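Long-range contact in dephospho-CoA kinase (Mycobacterium paratuberculosis, PDB 6N39), which probably catalyses the last step of coenzyme A biosynthesis, using ATP to phosphorylate the 3'-hydroxyl of dephospho-CoA: residues Ser23-Val35 / Leu190-Ile202. Sequence-based numbering, arbitrary orientation.
Sequences SALSSAFAQCGAV and LVQRAQQVWNERI. With ACT (acetate ion), chain B.
A chi1 of -173° carries the Trp198 indole away from its own backbone N and turns one face to Cys32, whose chi1 of -65° sets SG over the same face as CB. Cys32 CB stands 3.4 Å from the centroid of the five-membered ring, almost on its normal, a CH-pi contact that an unbranched CB allows; the polarisable SG, 4.2 Å from that centroid, adds a sulfur-aromatic contact. Ala34 CB meets the six-membered ring, 3.7 Å from Trp198 CZ3. Gly33, with positive phi, ends helix 23-31 in a Schellman motif.

Phe29 is a knob among Ala194, Val197, Trp198 and Ile202, its large buried ring filling the hole between these apolar side chains. Where the helices come close, alanines keep both surfaces low: Ala28 CB and Ala194 CB are 3.6 Å apart. The forked end of Leu190 puts CD2 against Ala24 CB and CD1 against Leu25. No direct hydrogen bond joins the segments, but a water donates to both Ala28 O and Val191 O.

An acetate, probably from the crystallisation liquor, accepts from the backbone N of Ser23 and Gly21, both in the predicted ATP site. The axes of segments 23-31 and 190-202 cross at -53°, packing on the parallel sheet of the P-loop kinase fold: Leu25 and Ile202 touch strand 10-16, Ala34 and Trp198 strand 115-119, and Leu190 and Val197 the edge strand 179-182.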
loop_
_atom_site.group_PDB
_atom_site.type_symbol
_atom_site.label_atom_id
_atom_site.label_comp_id
_atom_site.label_asym_id
_atom_site.label_seq_id
_atom_site.Cartn_x
_atom_site.Cartn_y
_atom_site.Cartn_z
ATOM N N SER A 23 7.751 6.390 -19.054
ATOM C CA SER A 23 6.784 6.931 -20.009
ATOM C C SER A 23 6.227 5.847 -20.924
ATOM O O SER A 23 5.039 5.869 -21.267
ATOM C CB SER A 23 7.430 8.041 -20.845
ATOM O OG SER A 23 7.651 9.185 -20.043
ATOM N N ALA A 24 7.070 4.896 -21.333
ATOM C CA ALA A 24 6.589 3.773 -22.133
ATOM C C ALA A 24 5.555 2.946 -21.371
ATOM O O ALA A 24 4.538 2.527 -21.938
ATOM C CB ALA A 24 7.769 2.902 -22.567
ATOM N N LEU A 25 5.782 2.716 -20.075
ATOM C CA LEU A 25 4.842 1.898 -19.315
ATOM C C LEU A 25 3.543 2.652 -19.095
ATOM O O LEU A 25 2.451 2.071 -19.160
ATOM C CB LEU A 25 5.466 1.476 -17.981
ATOM C CG LEU A 25 4.551 0.750 -16.988
ATOM C CD1 LEU A 25 3.860 -0.471 -17.631
ATOM C CD2 LEU A 25 5.340 0.308 -15.778
ATOM N N SER A 26 3.652 3.952 -18.834
ATOM C CA SER A 26 2.481 4.812 -18.760
ATOM C C SER A 26 1.641 4.707 -20.034
ATOM O O SER A 26 0.417 4.555 -19.980
ATOM C CB SER A 26 2.955 6.250 -18.517
ATOM O OG SER A 26 1.882 7.153 -18.514
ATOM N N SER A 27 2.290 4.786 -21.197
ATOM C CA SER A 27 1.555 4.662 -22.451
ATOM C C SER A 27 0.914 3.284 -22.586
ATOM O O SER A 27 -0.209 3.168 -23.084
ATOM C CB SER A 27 2.485 4.952 -23.629
ATOM O OG SER A 27 1.843 4.676 -24.862
ATOM N N ALA A 28 1.615 2.229 -22.157
ATOM C CA ALA A 28 1.047 0.879 -22.212
ATOM C C ALA A 28 -0.232 0.772 -21.373
ATOM O O ALA A 28 -1.252 0.202 -21.816
ATOM C CB ALA A 28 2.096 -0.132 -21.743
ATOM N N PHE A 29 -0.209 1.346 -20.164
ATOM C CA PHE A 29 -1.430 1.345 -19.356
ATOM C C PHE A 29 -2.519 2.192 -20.014
ATOM O O PHE A 29 -3.697 1.814 -20.004
ATOM C CB PHE A 29 -1.146 1.828 -17.933
ATOM C CG PHE A 29 -0.470 0.799 -17.066
ATOM C CD1 PHE A 29 -0.901 -0.523 -17.063
ATOM C CD2 PHE A 29 0.602 1.156 -16.254
ATOM C CE1 PHE A 29 -0.278 -1.476 -16.259
ATOM C CE2 PHE A 29 1.226 0.212 -15.447
ATOM C CZ PHE A 29 0.794 -1.102 -15.457
ATOM N N ALA A 30 -2.142 3.324 -20.626
ATOM C CA ALA A 30 -3.137 4.131 -21.336
ATOM C C ALA A 30 -3.777 3.342 -22.473
ATOM O O ALA A 30 -4.959 3.528 -22.792
ATOM C CB ALA A 30 -2.500 5.416 -21.880
ATOM N N GLN A 31 -2.998 2.480 -23.118
ATOM C CA GLN A 31 -3.546 1.620 -24.156
ATOM C C GLN A 31 -4.497 0.583 -23.575
ATOM O O GLN A 31 -5.289 -0.004 -24.324
ATOM C CB GLN A 31 -2.414 0.940 -24.920
ATOM C CG GLN A 31 -1.595 1.919 -25.759
ATOM C CD GLN A 31 -0.335 1.291 -26.315
ATOM O OE1 GLN A 31 0.766 1.830 -26.155
ATOM N NE2 GLN A 31 -0.483 0.143 -26.967
ATOM N N CYS A 32 -4.417 0.326 -22.274
ATOM C CA CYS A 32 -5.469 -0.483 -21.643
ATOM C C CYS A 32 -6.699 0.308 -21.219
ATOM O O CYS A 32 -7.646 -0.296 -20.693
ATOM C CB CYS A 32 -4.935 -1.203 -20.417
ATOM S SG CYS A 32 -3.696 -2.392 -20.841
ATOM N N GLY A 33 -6.711 1.626 -21.399
ATOM C CA GLY A 33 -7.828 2.445 -20.980
ATOM C C GLY A 33 -7.644 3.193 -19.666
ATOM O O GLY A 33 -8.604 3.808 -19.189
ATOM N N ALA A 34 -6.450 3.170 -19.078
ATOM C CA ALA A 34 -6.196 3.951 -17.869
ATOM C C ALA A 34 -6.119 5.450 -18.177
ATOM O O ALA A 34 -5.823 5.869 -19.300
ATOM C CB ALA A 34 -4.894 3.507 -17.208
ATOM N N VAL A 35 -6.373 6.259 -17.148
ATOM C CA VAL A 35 -6.233 7.715 -17.208
ATOM C C VAL A 35 -4.870 8.086 -16.641
ATOM O O VAL A 35 -4.572 7.777 -15.479
ATOM C CB VAL A 35 -7.350 8.420 -16.423
ATOM C CG1 VAL A 35 -7.092 9.924 -16.359
ATOM C CG2 VAL A 35 -8.704 8.117 -17.054
ATOM N N LEU A 190 6.968 -5.151 -23.163
ATOM C CA LEU A 190 6.454 -4.262 -22.129
ATOM C C LEU A 190 4.945 -4.092 -22.258
ATOM O O LEU A 190 4.222 -4.137 -21.258
ATOM C CB LEU A 190 7.160 -2.903 -22.200
ATOM C CG LEU A 190 6.735 -1.828 -21.188
ATOM C CD1 LEU A 190 6.985 -2.258 -19.745
ATOM C CD2 LEU A 190 7.441 -0.503 -21.473
ATOM N N VAL A 191 4.448 -3.874 -23.483
ATOM C CA VAL A 191 3.000 -3.730 -23.662
ATOM C C VAL A 191 2.278 -4.983 -23.168
ATOM O O VAL A 191 1.244 -4.903 -22.484
ATOM C CB VAL A 191 2.670 -3.420 -25.136
ATOM C CG1 VAL A 191 1.174 -3.645 -25.440
ATOM C CG2 VAL A 191 3.110 -1.977 -25.514
ATOM N N GLN A 192 2.813 -6.157 -23.512
ATOM C CA GLN A 192 2.210 -7.415 -23.079
ATOM C C GLN A 192 2.220 -7.542 -21.556
ATOM O O GLN A 192 1.219 -7.935 -20.941
ATOM C CB GLN A 192 2.960 -8.582 -23.718
ATOM C CG GLN A 192 2.384 -9.963 -23.379
ATOM C CD GLN A 192 3.191 -11.065 -24.022
ATOM O OE1 GLN A 192 4.408 -10.937 -24.173
ATOM N NE2 GLN A 192 2.527 -12.153 -24.406
ATOM N N ARG A 193 3.358 -7.226 -20.930
ATOM C CA ARG A 193 3.462 -7.331 -19.477
ATOM C C ARG A 193 2.489 -6.379 -18.787
ATOM O O ARG A 193 1.813 -6.754 -17.813
ATOM C CB ARG A 193 4.905 -7.044 -19.053
ATOM C CG ARG A 193 5.173 -7.228 -17.576
ATOM C CD ARG A 193 5.188 -8.706 -17.198
ATOM N NE ARG A 193 5.265 -8.872 -15.746
ATOM C CZ ARG A 193 4.253 -9.282 -14.986
ATOM N NH1 ARG A 193 3.087 -9.586 -15.540
ATOM N NH2 ARG A 193 4.408 -9.401 -13.673
ATOM N N ALA A 194 2.397 -5.142 -19.287
ATOM C CA ALA A 194 1.471 -4.175 -18.706
ATOM C C ALA A 194 0.026 -4.650 -18.834
ATOM O O ALA A 194 -0.767 -4.512 -17.894
ATOM C CB ALA A 194 1.650 -2.805 -19.367
ATOM N N GLN A 195 -0.337 -5.226 -19.987
ATOM C CA GLN A 195 -1.703 -5.715 -20.133
ATOM C C GLN A 195 -1.974 -6.917 -19.236
ATOM O O GLN A 195 -3.112 -7.129 -18.802
ATOM C CB GLN A 195 -1.997 -6.096 -21.581
ATOM C CG GLN A 195 -3.480 -6.339 -21.812
ATOM C CD GLN A 195 -3.778 -6.787 -23.218
ATOM O OE1 GLN A 195 -3.371 -7.876 -23.633
ATOM N NE2 GLN A 195 -4.492 -5.955 -23.965
ATOM N N GLN A 196 -0.959 -7.733 -18.984
ATOM C CA GLN A 196 -1.098 -8.844 -18.049
ATOM C C GLN A 196 -1.433 -8.334 -16.646
ATOM O O GLN A 196 -2.328 -8.853 -15.968
ATOM C CB GLN A 196 0.214 -9.620 -18.051
ATOM C CG GLN A 196 0.189 -11.078 -17.887
ATOM C CD GLN A 196 1.535 -11.650 -18.308
ATOM O OE1 GLN A 196 2.443 -11.797 -17.488
ATOM N NE2 GLN A 196 1.682 -11.927 -19.606
ATOM N N VAL A 197 -0.703 -7.320 -16.196
ATOM C CA VAL A 197 -0.975 -6.722 -14.889
ATOM C C VAL A 197 -2.347 -6.056 -14.875
ATOM O O VAL A 197 -3.096 -6.154 -13.891
ATOM C CB VAL A 197 0.144 -5.730 -14.527
ATOM C CG1 VAL A 197 -0.303 -4.803 -13.413
ATOM C CG2 VAL A 197 1.403 -6.497 -14.140
ATOM N N TRP A 198 -2.707 -5.395 -15.975
ATOM C CA TRP A 198 -4.032 -4.798 -16.117
ATOM C C TRP A 198 -5.134 -5.836 -15.940
ATOM O O TRP A 198 -6.032 -5.672 -15.108
ATOM C CB TRP A 198 -4.152 -4.131 -17.489
ATOM C CG TRP A 198 -5.412 -3.348 -17.635
ATOM C CD1 TRP A 198 -6.558 -3.739 -18.250
ATOM C CD2 TRP A 198 -5.662 -2.044 -17.110
ATOM N NE1 TRP A 198 -7.504 -2.745 -18.170
ATOM C CE2 TRP A 198 -6.979 -1.698 -17.462
ATOM C CE3 TRP A 198 -4.896 -1.135 -16.375
ATOM C CZ2 TRP A 198 -7.544 -0.474 -17.122
ATOM C CZ3 TRP A 198 -5.455 0.076 -16.037
ATOM C CH2 TRP A 198 -6.768 0.395 -16.408
ATOM N N ASN A 199 -5.080 -6.920 -16.721
ATOM C CA ASN A 199 -6.158 -7.904 -16.720
ATOM C C ASN A 199 -6.183 -8.715 -15.430
ATOM O O ASN A 199 -7.256 -9.085 -14.948
ATOM C CB ASN A 199 -6.010 -8.881 -17.887
ATOM C CG ASN A 199 -6.327 -8.261 -19.251
ATOM O OD1 ASN A 199 -6.622 -7.077 -19.367
ATOM N ND2 ASN A 199 -6.248 -9.081 -20.293
ATOM N N GLU A 200 -5.018 -9.071 -14.897
ATOM C CA GLU A 200 -4.987 -10.024 -13.795
ATOM C C GLU A 200 -5.066 -9.361 -12.424
ATOM O O GLU A 200 -5.415 -10.034 -11.448
ATOM C CB GLU A 200 -3.716 -10.877 -13.874
ATOM C CG GLU A 200 -3.774 -11.899 -15.002
ATOM C CD GLU A 200 -2.408 -12.515 -15.314
ATOM O OE1 GLU A 200 -1.502 -12.437 -14.455
ATOM O OE2 GLU A 200 -2.244 -13.062 -16.427
ATOM N N ARG A 201 -4.772 -8.070 -12.327
ATOM C CA ARG A 201 -4.700 -7.436 -11.020
ATOM C C ARG A 201 -5.470 -6.116 -10.970
ATOM O O ARG A 201 -6.288 -5.906 -10.070
ATOM C CB ARG A 201 -3.235 -7.220 -10.623
ATOM C CG ARG A 201 -3.075 -7.125 -9.126
ATOM C CD ARG A 201 -1.652 -7.247 -8.679
ATOM N NE ARG A 201 -1.532 -6.754 -7.318
ATOM C CZ ARG A 201 -0.397 -6.739 -6.639
ATOM N NH1 ARG A 201 0.716 -7.210 -7.200
ATOM N NH2 ARG A 201 -0.385 -6.279 -5.398
ATOM N N ILE A 202 -5.252 -5.231 -11.936
ATOM C CA ILE A 202 -5.844 -3.901 -11.842
ATOM C C ILE A 202 -7.340 -3.942 -12.120
ATOM O O ILE A 202 -8.131 -3.348 -11.376
ATOM C CB ILE A 202 -5.111 -2.917 -12.767
ATOM C CG1 ILE A 202 -3.683 -2.706 -12.251
ATOM C CG2 ILE A 202 -5.833 -1.565 -12.786
ATOM C CD1 ILE A 202 -2.780 -1.966 -13.206
HETATM C C ACT B . 11.382 7.005 -19.197
HETATM O O ACT B . 12.384 6.473 -18.631
HETATM O OXT ACT B . 10.584 7.871 -18.728
HETATM C CH3 ACT B . 11.070 6.539 -20.680
HETATM O O HOH W 1 -0.902 -2.681 -22.783
#